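Exo-poly-alpha-D-galacturonosidase (Thermotoga maritima, PDB 3JUR) probably removes galacturonate units from the ends of polygalacturonate chains as a tetrameric family 28 glycoside hydrolase built on a right-handed parallel beta-helix. Local coordinates at residues 168-173 against 180-185; 227-232 against 239-244; 358-363 against 396-401. One frame throughout, in Å; residues are numbered along the deposited sequence.

Contact 1. Residues 168-173 against 180-185; sequences KEMAER and RVFGKG
Met170 and Phe182 reach toward each other from opposite directions, where the last turns of helix 161-173 lie against the loop that follows. The pair makes a Met-aromatic contact: SD lies 3.9 Å from Phe182 CZ and 5.0 Å from the ring centroid. The approach is oblique, 68° off the ring normal. An extended methionine chain beyond CG carries the sulfur this far from the helix, and the sulfur also lies 4.3 Å from Arg180 CG, so it touches both side chains that the loop directs at the helix. The ring also touches Leu167 of the same helix and meets His186 edge-to-face.

Arg180 supplies the second kind of contact, a flat group laid on a backbone. Its chain is extended from CG to NE, and the guanidinium passes Ala171 so that the CA of that residue sits over one face, offset toward the rim, with NH2 3.8 Å from Ala171 CA. The charge itself is met elsewhere: NH1 forms a salt bridge with Asp272 and a hydrogen bond with Glu109 O, while NH2 bonds to Thr175 O.

This contact is thus a case of division of labour. No hydrogen bond joins the two segments; helix and loop adhere through sulfur, ring, aliphatic surface and the face of a guanidinium, and the polar end of Arg180 ties their junction to other parts of the chain.

Contact 2. Residues 227-232 against 239-244; sequences RNIEIS and DGIDPE
The backbones come nearest at Ile231 and Gly240, whose CA atoms are 6.2 Å apart, a gap filled by the Ile231 side chain, with no hydrogen bond between the segments. The setting is the right-handed parallel beta-helix of family 28: residues 227-232 belong to the broken strand 224-233, whereas the loop residues 239-244 lead on to strand 249-252. Here isoleucines from the wall pack inward, and the chain comes close at Gly240.

Ile231 faces the glycine broadside. CG2 stands anti to the backbone N and reaches to 4.2 Å from Gly240 CA, while CG1, on the other branch, lies at the same 4.2 Å from Gly240 CA; the backbone of the connection therefore rests against the fork of the isoleucine. Along the strand, Ile231 CD1 and Ile229 CD1 are 3.7 Å apart, so the two inward side chains form one continuous apolar surface.

Around this pair the interior is completed by Phe256, touched by both Ile231 and Ile241, and by Ile216, touched by both Ile229 and Ile241. Flanking the glycine and Ile241 are Asp239, whose side chain is in contact with Asp260, and Asp242; Glu244 follows, bonded through OE2 to His217. Asp239, Asp242 and Asp260 lie close together, and Asp239 and Asp260 probably correspond to conserved aspartates of the family 28 active site.

Ile241 starts off at an angle to the strand, but its end turns nearer: with CD1 anti to CA (chi2 170°), the chain reaches inward until Ile241 CD1 lies 4.4 Å from Ile229 CD1, methyl facing methyl.

Contact 3. Residues 358-363 against 396-401; sequences INLRYD and ENDYVK
Asp398 receives Leu360 from the side, their side chains crossing at about a right angle. The methyl CD2 of Leu360 lies 3.7 Å from Asp398 O and equally 3.7 Å from Asp398 OD2. Because the carboxylate is swung anti to the backbone N (chi1 -171°), it stands beside its own carbonyl, and two oxygens of one residue border the same methyl. The contact is van der Waals only, an apolar branch resting on a polar bend.

Tyr399 directs its side chain away from the partner segment, yet its carbonyl has a local task: Tyr399 O accepts a hydrogen bond of 3.1 Å from Lys401 NZ, which folds back along the chain at the start of strand 400-406.

Val400 carries the apolar half of the contact. Its CG2 approaches Leu360 CD1 to 3.5 Å, a tight contact of methyl on methyl. Ile358 adds its CG2 branch, 4.1 Å from Val400 CG1 and as far from the second methyl, so it sits across the valine fork. Just after Ile358 the segment bends at an Asx turn: Asn359 OD1 accepts from Arg361 N at 2.9 Å, with the donor 59° out of the carbonyl plane. That turn follows the end of strand 357-359.

The three apolar side chains lie inside the beta-helix, where strands of different coils face one another. Ile358 and Leu360 both rest on Val373 of strand 372-379, and Ile392 of strand 388-393 touches both Ile358 and Val400. Strand 357-359 pairs in parallel with 388-393, as does 372-379 with 400-406, so the contact joins one parallel pair to the other across the interior.

Overall arrangement
Contact 2 is central, while contacts 1 and 3 are peripheral in position though their touching residues are mostly buried. The centre of contact 2 lies about 7 Å, and those of contacts 1 and 3 about 22 Å, from the centre of the chain; none touches another. Contacts 2 and 3 both belong to the coiled wall of the beta-helix and rely on branched aliphatic groups, set against a glycine backbone in contact 2 and partly against an aspartate in contact 3. Contact 1 instead joins a helix to a loop in an excursion from the coil, using sulfur, ring and guanidinium. No hydrogen bond crosses any of the three.

Contact 1. Residues 168-173 against 180-185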
loop_
_atom_site.group_PDB
_atom_site.type_symbol
_atom_site.label_atom_id
_atom_site.label_comp_id
_atom_site.label_asym_id
_atom_site.label_seq_id
_atom_site.Cartn_x
_atom_site.Cartn_y
_atom_site.Cartn_z
ATOM N N LYS D 168 -15.877 -23.518 -42.716
ATOM C CA LYS D 168 -16.135 -24.156 -41.421
ATOM C C LYS D 168 -17.036 -25.379 -41.581
ATOM O O LYS D 168 -16.762 -26.440 -41.016
ATOM C CB LYS D 168 -16.756 -23.165 -40.433
ATOM C CG LYS D 168 -15.785 -22.100 -39.921
ATOM C CD LYS D 168 -16.513 -21.071 -39.059
ATOM C CE LYS D 168 -15.546 -20.059 -38.459
ATOM N NZ LYS D 168 -16.257 -18.824 -38.017
ATOM N N GLU D 169 -18.097 -25.223 -42.369
ATOM C CA GLU D 169 -19.030 -26.319 -42.646
ATOM C C GLU D 169 -18.362 -27.513 -43.327
ATOM O O GLU D 169 -18.627 -28.656 -42.963
ATOM C CB GLU D 169 -20.228 -25.820 -43.451
ATOM C CG GLU D 169 -21.383 -25.372 -42.568
ATOM C CD GLU D 169 -22.297 -24.357 -43.236
ATOM O OE1 GLU D 169 -22.714 -24.582 -44.393
ATOM O OE2 GLU D 169 -22.607 -23.332 -42.588
ATOM N N MET D 170 -17.481 -27.236 -44.288
ATOM C CA MET D 170 -16.699 -28.274 -44.964
ATOM C C MET D 170 -15.829 -29.057 -43.981
ATOM O O MET D 170 -15.795 -30.284 -44.023
ATOM C CB MET D 170 -15.823 -27.668 -46.062
ATOM C CG MET D 170 -16.573 -27.220 -47.299
ATOM S SD MET D 170 -15.564 -26.119 -48.321
ATOM C CE MET D 170 -16.518 -26.139 -49.845
ATOM N N ALA D 171 -15.134 -28.345 -43.097
ATOM C CA ALA D 171 -14.290 -28.983 -42.092
ATOM C C ALA D 171 -15.120 -29.870 -41.168
ATOM O O ALA D 171 -14.724 -31.002 -40.870
ATOM C CB ALA D 171 -13.516 -27.944 -41.303
ATOM N N GLU D 172 -16.279 -29.367 -40.741
ATOM C CA GLU D 172 -17.215 -30.154 -39.932
ATOM C C GLU D 172 -17.615 -31.482 -40.581
ATOM O O GLU D 172 -17.659 -32.505 -39.894
ATOM C CB GLU D 172 -18.467 -29.346 -39.576
ATOM C CG GLU D 172 -18.560 -28.948 -38.109
ATOM C CD GLU D 172 -18.467 -30.136 -37.150
ATOM O OE1 GLU D 172 -17.614 -30.101 -36.237
ATOM O OE2 GLU D 172 -19.234 -31.108 -37.311
ATOM N N ARG D 173 -17.898 -31.453 -41.889
ATOM C CA ARG D 173 -18.279 -32.652 -42.659
ATOM C C ARG D 173 -17.184 -33.705 -42.616
ATOM O O ARG D 173 -17.454 -34.891 -42.440
ATOM C CB ARG D 173 -18.530 -32.320 -44.140
ATOM C CG ARG D 173 -19.539 -31.229 -44.441
ATOM C CD ARG D 173 -20.951 -31.773 -44.621
ATOM N NE ARG D 173 -21.895 -30.728 -45.023
ATOM C CZ ARG D 173 -22.308 -29.730 -44.238
ATOM N NH1 ARG D 173 -21.863 -29.608 -42.990
ATOM N NH2 ARG D 173 -23.170 -28.836 -44.710
ATOM N N ARG D 180 -11.437 -28.608 -50.802
ATOM C CA ARG D 180 -11.736 -27.294 -50.244
ATOM C C ARG D 180 -11.033 -26.227 -51.075
ATOM O O ARG D 180 -10.031 -25.647 -50.645
ATOM C CB ARG D 180 -11.284 -27.210 -48.783
ATOM C CG ARG D 180 -11.902 -28.244 -47.867
ATOM C CD ARG D 180 -11.423 -28.038 -46.444
ATOM N NE ARG D 180 -11.612 -29.231 -45.625
ATOM C CZ ARG D 180 -11.008 -29.445 -44.459
ATOM N NH1 ARG D 180 -10.164 -28.547 -43.963
ATOM N NH2 ARG D 180 -11.247 -30.563 -43.786
ATOM N N VAL D 181 -11.569 -25.974 -52.263
ATOM C CA VAL D 181 -10.924 -25.089 -53.230
ATOM C C VAL D 181 -11.601 -23.721 -53.258
ATOM O O VAL D 181 -12.803 -23.617 -53.514
ATOM C CB VAL D 181 -10.904 -25.717 -54.653
ATOM C CG1 VAL D 181 -10.201 -24.799 -55.657
ATOM C CG2 VAL D 181 -10.234 -27.085 -54.621
ATOM N N PHE D 182 -10.819 -22.680 -52.993
ATOM C CA PHE D 182 -11.325 -21.309 -53.011
ATOM C C PHE D 182 -10.600 -20.486 -54.080
ATOM O O PHE D 182 -10.714 -20.792 -55.265
ATOM C CB PHE D 182 -11.268 -20.687 -51.601
ATOM C CG PHE D 182 -12.228 -21.326 -50.631
ATOM C CD1 PHE D 182 -13.454 -20.732 -50.352
ATOM C CD2 PHE D 182 -11.931 -22.549 -50.033
ATOM C CE1 PHE D 182 -14.360 -21.334 -49.478
ATOM C CE2 PHE D 182 -12.832 -23.158 -49.161
ATOM C CZ PHE D 182 -14.047 -22.548 -48.881
ATOM N N GLY D 183 -9.859 -19.458 -53.680
ATOM C CA GLY D 183 -9.164 -18.614 -54.649
ATOM C C GLY D 183 -10.118 -17.758 -55.458
ATOM O O GLY D 183 -10.915 -17.007 -54.888
ATOM N N LYS D 184 -10.035 -17.889 -56.785
ATOM C CA LYS D 184 -10.812 -17.092 -57.745
ATOM C C LYS D 184 -12.315 -17.182 -57.481
ATOM O O LYS D 184 -12.880 -18.279 -57.400
ATOM C CB LYS D 184 -10.495 -17.539 -59.183
ATOM C CG LYS D 184 -10.870 -16.548 -60.281
ATOM C CD LYS D 184 -10.736 -17.198 -61.661
ATOM C CE LYS D 184 -10.563 -16.173 -62.777
ATOM N NZ LYS D 184 -11.812 -15.454 -63.146
ATOM N N GLY D 185 -12.950 -16.019 -57.346
ATOM C CA GLY D 185 -14.385 -15.939 -57.055
ATOM C C GLY D 185 -14.698 -16.021 -55.566
ATOM O O GLY D 185 -15.862 -16.004 -55.168
#

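Contact 2. Residues 227-232 against 239-244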
loop_
_atom_site.group_PDB
_atom_site.type_symbol
_atom_site.label_atom_id
_atom_site.label_comp_id
_atom_site.label_asym_id
_atom_site.label_seq_id
_atom_site.Cartn_x
_atom_site.Cartn_y
_atom_site.Cartn_z
ATOM N N ARG D 227 14.078 -13.436 -35.668
ATOM C CA ARG D 227 14.940 -12.620 -34.839
ATOM C C ARG D 227 15.280 -11.313 -35.538
ATOM O O ARG D 227 15.479 -11.289 -36.753
ATOM C CB ARG D 227 16.180 -13.452 -34.452
ATOM C CG ARG D 227 17.529 -12.846 -34.726
ATOM C CD ARG D 227 18.372 -13.766 -35.619
ATOM N NE ARG D 227 18.876 -14.961 -34.942
ATOM C CZ ARG D 227 19.849 -15.749 -35.408
ATOM N NH1 ARG D 227 20.454 -15.486 -36.565
ATOM N NH2 ARG D 227 20.226 -16.805 -34.710
ATOM N N ASN D 228 15.313 -10.232 -34.764
ATOM C CA ASN D 228 15.668 -8.893 -35.257
ATOM C C ASN D 228 14.895 -8.414 -36.493
ATOM O O ASN D 228 15.449 -7.739 -37.362
ATOM C CB ASN D 228 17.191 -8.759 -35.456
ATOM C CG ASN D 228 17.959 -8.910 -34.153
ATOM O OD1 ASN D 228 18.473 -9.992 -33.847
ATOM N ND2 ASN D 228 18.016 -7.837 -33.361
ATOM N N ILE D 229 13.612 -8.755 -36.552
ATOM C CA ILE D 229 12.732 -8.237 -37.595
ATOM C C ILE D 229 11.830 -7.125 -37.053
ATOM O O ILE D 229 11.655 -6.986 -35.841
ATOM C CB ILE D 229 11.858 -9.344 -38.243
ATOM C CG1 ILE D 229 10.830 -9.885 -37.249
ATOM C CG2 ILE D 229 12.723 -10.461 -38.821
ATOM C CD1 ILE D 229 9.537 -10.275 -37.886
ATOM N N GLU D 230 11.276 -6.325 -37.959
ATOM C CA GLU D 230 10.259 -5.366 -37.586
ATOM C C GLU D 230 8.968 -5.599 -38.353
ATOM O O GLU D 230 8.972 -5.633 -39.584
ATOM C CB GLU D 230 10.731 -3.927 -37.788
ATOM C CG GLU D 230 9.684 -2.918 -37.303
ATOM C CD GLU D 230 10.052 -1.466 -37.528
ATOM O OE1 GLU D 230 11.187 -1.177 -37.961
ATOM O OE2 GLU D 230 9.193 -0.605 -37.248
ATOM N N ILE D 231 7.874 -5.774 -37.611
ATOM C CA ILE D 231 6.532 -5.773 -38.182
ATOM C C ILE D 231 5.913 -4.408 -37.943
ATOM O O ILE D 231 5.861 -3.926 -36.802
ATOM C CB ILE D 231 5.598 -6.829 -37.525
ATOM C CG1 ILE D 231 6.204 -8.242 -37.573
ATOM C CG2 ILE D 231 4.199 -6.785 -38.161
ATOM C CD1 ILE D 231 6.310 -8.826 -38.935
ATOM N N SER D 232 5.434 -3.797 -39.022
ATOM C CA SER D 232 4.722 -2.533 -38.948
ATOM C C SER D 232 3.565 -2.548 -39.945
ATOM O O SER D 232 3.712 -2.122 -41.090
ATOM C CB SER D 232 5.670 -1.372 -39.227
ATOM O OG SER D 232 4.975 -0.146 -39.180
ATOM N N ASP D 239 -1.937 -9.820 -37.752
ATOM C CA ASP D 239 -1.152 -10.489 -36.720
ATOM C C ASP D 239 0.322 -10.425 -37.112
ATOM O O ASP D 239 0.658 -10.533 -38.296
ATOM C CB ASP D 239 -1.550 -11.967 -36.594
ATOM C CG ASP D 239 -3.008 -12.180 -36.174
ATOM O OD1 ASP D 239 -3.819 -11.232 -36.200
ATOM O OD2 ASP D 239 -3.340 -13.331 -35.821
ATOM N N GLY D 240 1.205 -10.278 -36.126
ATOM C CA GLY D 240 2.646 -10.210 -36.387
ATOM C C GLY D 240 3.217 -11.580 -36.699
ATOM O O GLY D 240 3.619 -11.862 -37.834
ATOM N N ILE D 241 3.254 -12.436 -35.684
ATOM C CA ILE D 241 3.748 -13.797 -35.836
ATOM C C ILE D 241 2.744 -14.792 -35.244
ATOM O O ILE D 241 2.377 -14.684 -34.059
ATOM C CB ILE D 241 5.144 -13.992 -35.187
ATOM C CG1 ILE D 241 6.156 -12.984 -35.754
ATOM C CG2 ILE D 241 5.629 -15.429 -35.403
ATOM C CD1 ILE D 241 7.476 -12.934 -35.005
ATOM N N ASP D 242 2.328 -15.750 -36.083
ATOM C CA ASP D 242 1.370 -16.797 -35.729
ATOM C C ASP D 242 1.961 -18.206 -35.807
ATOM O O ASP D 242 1.764 -18.894 -36.810
ATOM C CB ASP D 242 0.167 -16.760 -36.671
ATOM C CG ASP D 242 -0.522 -15.432 -36.683
ATOM O OD1 ASP D 242 -1.631 -15.361 -36.112
ATOM O OD2 ASP D 242 0.035 -14.469 -37.264
ATOM N N PRO D 243 2.687 -18.648 -34.765
ATOM C CA PRO D 243 3.159 -20.035 -34.782
ATOM C C PRO D 243 1.974 -21.001 -34.653
ATOM O O PRO D 243 1.305 -21.029 -33.601
ATOM C CB PRO D 243 4.049 -20.124 -33.527
ATOM C CG PRO D 243 4.342 -18.710 -33.150
ATOM C CD PRO D 243 3.135 -17.931 -33.560
ATOM N N GLU D 244 1.717 -21.773 -35.709
ATOM C CA GLU D 244 0.572 -22.674 -35.742
ATOM C C GLU D 244 0.983 -24.141 -35.880
ATOM O O GLU D 244 1.511 -24.547 -36.918
ATOM C CB GLU D 244 -0.420 -22.260 -36.842
ATOM C CG GLU D 244 -1.718 -23.054 -36.805
ATOM C CD GLU D 244 -2.902 -22.347 -37.440
ATOM O OE1 GLU D 244 -4.039 -22.732 -37.089
ATOM O OE2 GLU D 244 -2.721 -21.423 -38.280
#

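Contact 3. Residues 358-363 against 396-401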
loop_
_atom_site.group_PDB
_atom_site.type_symbol
_atom_site.label_atom_id
_atom_site.label_comp_id
_atom_site.label_asym_id
_atom_site.label_seq_id
_atom_site.Cartn_x
_atom_site.Cartn_y
_atom_site.Cartn_z
ATOM N N ILE D 358 -7.968 -14.045 -19.626
ATOM C CA ILE D 358 -8.247 -15.441 -19.969
ATOM C C ILE D 358 -9.743 -15.573 -20.188
ATOM O O ILE D 358 -10.542 -15.284 -19.288
ATOM C CB ILE D 358 -7.747 -16.442 -18.900
ATOM C CG1 ILE D 358 -6.255 -16.220 -18.622
ATOM C CG2 ILE D 358 -8.010 -17.897 -19.356
ATOM C CD1 ILE D 358 -5.683 -17.118 -17.534
ATOM N N ASN D 359 -10.112 -15.972 -21.401
ATOM C CA ASN D 359 -11.512 -15.988 -21.825
ATOM C C ASN D 359 -11.899 -17.321 -22.465
ATOM O O ASN D 359 -11.316 -17.722 -23.492
ATOM C CB ASN D 359 -11.770 -14.831 -22.800
ATOM C CG ASN D 359 -13.233 -14.702 -23.192
ATOM O OD1 ASN D 359 -14.121 -15.289 -22.561
ATOM N ND2 ASN D 359 -13.493 -13.931 -24.245
ATOM N N LEU D 360 -12.868 -18.009 -21.856
ATOM C CA LEU D 360 -13.344 -19.280 -22.408
ATOM C C LEU D 360 -14.689 -19.128 -23.115
ATOM O O LEU D 360 -15.363 -20.122 -23.391
ATOM C CB LEU D 360 -13.403 -20.379 -21.338
ATOM C CG LEU D 360 -12.128 -21.166 -21.035
ATOM C CD1 LEU D 360 -11.034 -20.294 -20.412
ATOM C CD2 LEU D 360 -12.456 -22.359 -20.137
ATOM N N ARG D 361 -15.053 -17.883 -23.422
ATOM C CA ARG D 361 -16.306 -17.567 -24.114
ATOM C C ARG D 361 -16.064 -16.799 -25.414
ATOM O O ARG D 361 -16.882 -15.970 -25.808
ATOM C CB ARG D 361 -17.227 -16.743 -23.215
ATOM C CG ARG D 361 -17.717 -17.465 -21.987
ATOM C CD ARG D 361 -18.090 -16.463 -20.927
ATOM N NE ARG D 361 -17.830 -16.988 -19.590
ATOM C CZ ARG D 361 -18.058 -16.324 -18.461
ATOM N NH1 ARG D 361 -18.555 -15.090 -18.497
ATOM N NH2 ARG D 361 -17.792 -16.900 -17.293
ATOM N N TYR D 362 -14.944 -17.083 -26.069
ATOM C CA TYR D 362 -14.558 -16.405 -27.301
ATOM C C TYR D 362 -15.635 -16.463 -28.391
ATOM O O TYR D 362 -16.153 -17.542 -28.697
ATOM C CB TYR D 362 -13.254 -16.994 -27.830
ATOM C CG TYR D 362 -12.710 -16.243 -29.008
ATOM C CD1 TYR D 362 -12.078 -15.010 -28.836
ATOM C CD2 TYR D 362 -12.835 -16.751 -30.300
ATOM C CE1 TYR D 362 -11.586 -14.304 -29.913
ATOM C CE2 TYR D 362 -12.333 -16.051 -31.389
ATOM C CZ TYR D 362 -11.707 -14.832 -31.183
ATOM O OH TYR D 362 -11.205 -14.131 -32.248
ATOM N N ASP D 363 -15.944 -15.299 -28.968
ATOM C CA ASP D 363 -17.013 -15.117 -29.986
ATOM C C ASP D 363 -18.420 -15.518 -29.513
ATOM O O ASP D 363 -19.342 -15.616 -30.325
ATOM C CB ASP D 363 -16.687 -15.838 -31.312
ATOM C CG ASP D 363 -15.693 -15.074 -32.191
ATOM O OD1 ASP D 363 -15.280 -13.954 -31.834
ATOM O OD2 ASP D 363 -15.321 -15.605 -33.259
ATOM N N GLU D 396 -19.033 -22.729 -16.148
ATOM C CA GLU D 396 -19.610 -23.437 -14.999
ATOM C C GLU D 396 -19.173 -24.916 -14.907
ATOM O O GLU D 396 -18.887 -25.423 -13.818
ATOM C CB GLU D 396 -21.145 -23.305 -15.017
ATOM C CG GLU D 396 -21.866 -24.091 -13.937
ATOM C CD GLU D 396 -23.203 -23.479 -13.514
ATOM O OE1 GLU D 396 -23.770 -22.638 -14.261
ATOM O OE2 GLU D 396 -23.686 -23.852 -12.419
ATOM N N ASN D 397 -19.109 -25.589 -16.051
ATOM C CA ASN D 397 -18.612 -26.965 -16.135
ATOM C C ASN D 397 -17.142 -27.086 -16.601
ATOM O O ASN D 397 -16.701 -28.162 -17.014
ATOM C CB ASN D 397 -19.529 -27.780 -17.062
ATOM C CG ASN D 397 -19.616 -27.196 -18.468
ATOM O OD1 ASN D 397 -19.057 -26.127 -18.761
ATOM N ND2 ASN D 397 -20.316 -27.897 -19.345
ATOM N N ASP D 398 -16.389 -25.991 -16.534
ATOM C CA ASP D 398 -15.004 -25.969 -17.005
ATOM C C ASP D 398 -14.274 -24.750 -16.423
ATOM O O ASP D 398 -14.090 -23.739 -17.095
ATOM C CB ASP D 398 -14.968 -25.968 -18.546
ATOM C CG ASP D 398 -13.573 -26.166 -19.118
ATOM O OD1 ASP D 398 -12.630 -26.527 -18.375
ATOM O OD2 ASP D 398 -13.420 -25.955 -20.339
ATOM N N TYR D 399 -13.888 -24.847 -15.157
ATOM C CA TYR D 399 -13.128 -23.793 -14.498
ATOM C C TYR D 399 -11.761 -23.596 -15.142
ATOM O O TYR D 399 -11.136 -24.564 -15.574
ATOM C CB TYR D 399 -12.909 -24.149 -13.028
ATOM C CG TYR D 399 -13.972 -23.663 -12.059
ATOM C CD1 TYR D 399 -15.330 -23.901 -12.288
ATOM C CD2 TYR D 399 -13.611 -23.009 -10.887
ATOM C CE1 TYR D 399 -16.303 -23.474 -11.377
ATOM C CE2 TYR D 399 -14.580 -22.579 -9.970
ATOM C CZ TYR D 399 -15.912 -22.814 -10.225
ATOM O OH TYR D 399 -16.856 -22.384 -9.329
ATOM N N VAL D 400 -11.308 -22.342 -15.191
ATOM C CA VAL D 400 -9.896 -22.021 -15.398
ATOM C C VAL D 400 -9.141 -22.435 -14.115
ATOM O O VAL D 400 -9.534 -22.059 -12.999
ATOM C CB VAL D 400 -9.705 -20.515 -15.698
ATOM C CG1 VAL D 400 -8.237 -20.176 -15.944
ATOM C CG2 VAL D 400 -10.506 -20.106 -16.921
ATOM N N LYS D 401 -8.094 -23.242 -14.269
ATOM C CA LYS D 401 -7.417 -23.831 -13.113
ATOM C C LYS D 401 -5.959 -23.421 -13.021
ATOM O O LYS D 401 -5.302 -23.180 -14.045
ATOM C CB LYS D 401 -7.503 -25.364 -13.154
ATOM C CG LYS D 401 -8.914 -25.930 -13.033
ATOM C CD LYS D 401 -8.967 -27.343 -13.608
ATOM C CE LYS D 401 -10.371 -27.964 -13.540
ATOM N NZ LYS D 401 -11.288 -27.467 -14.615
#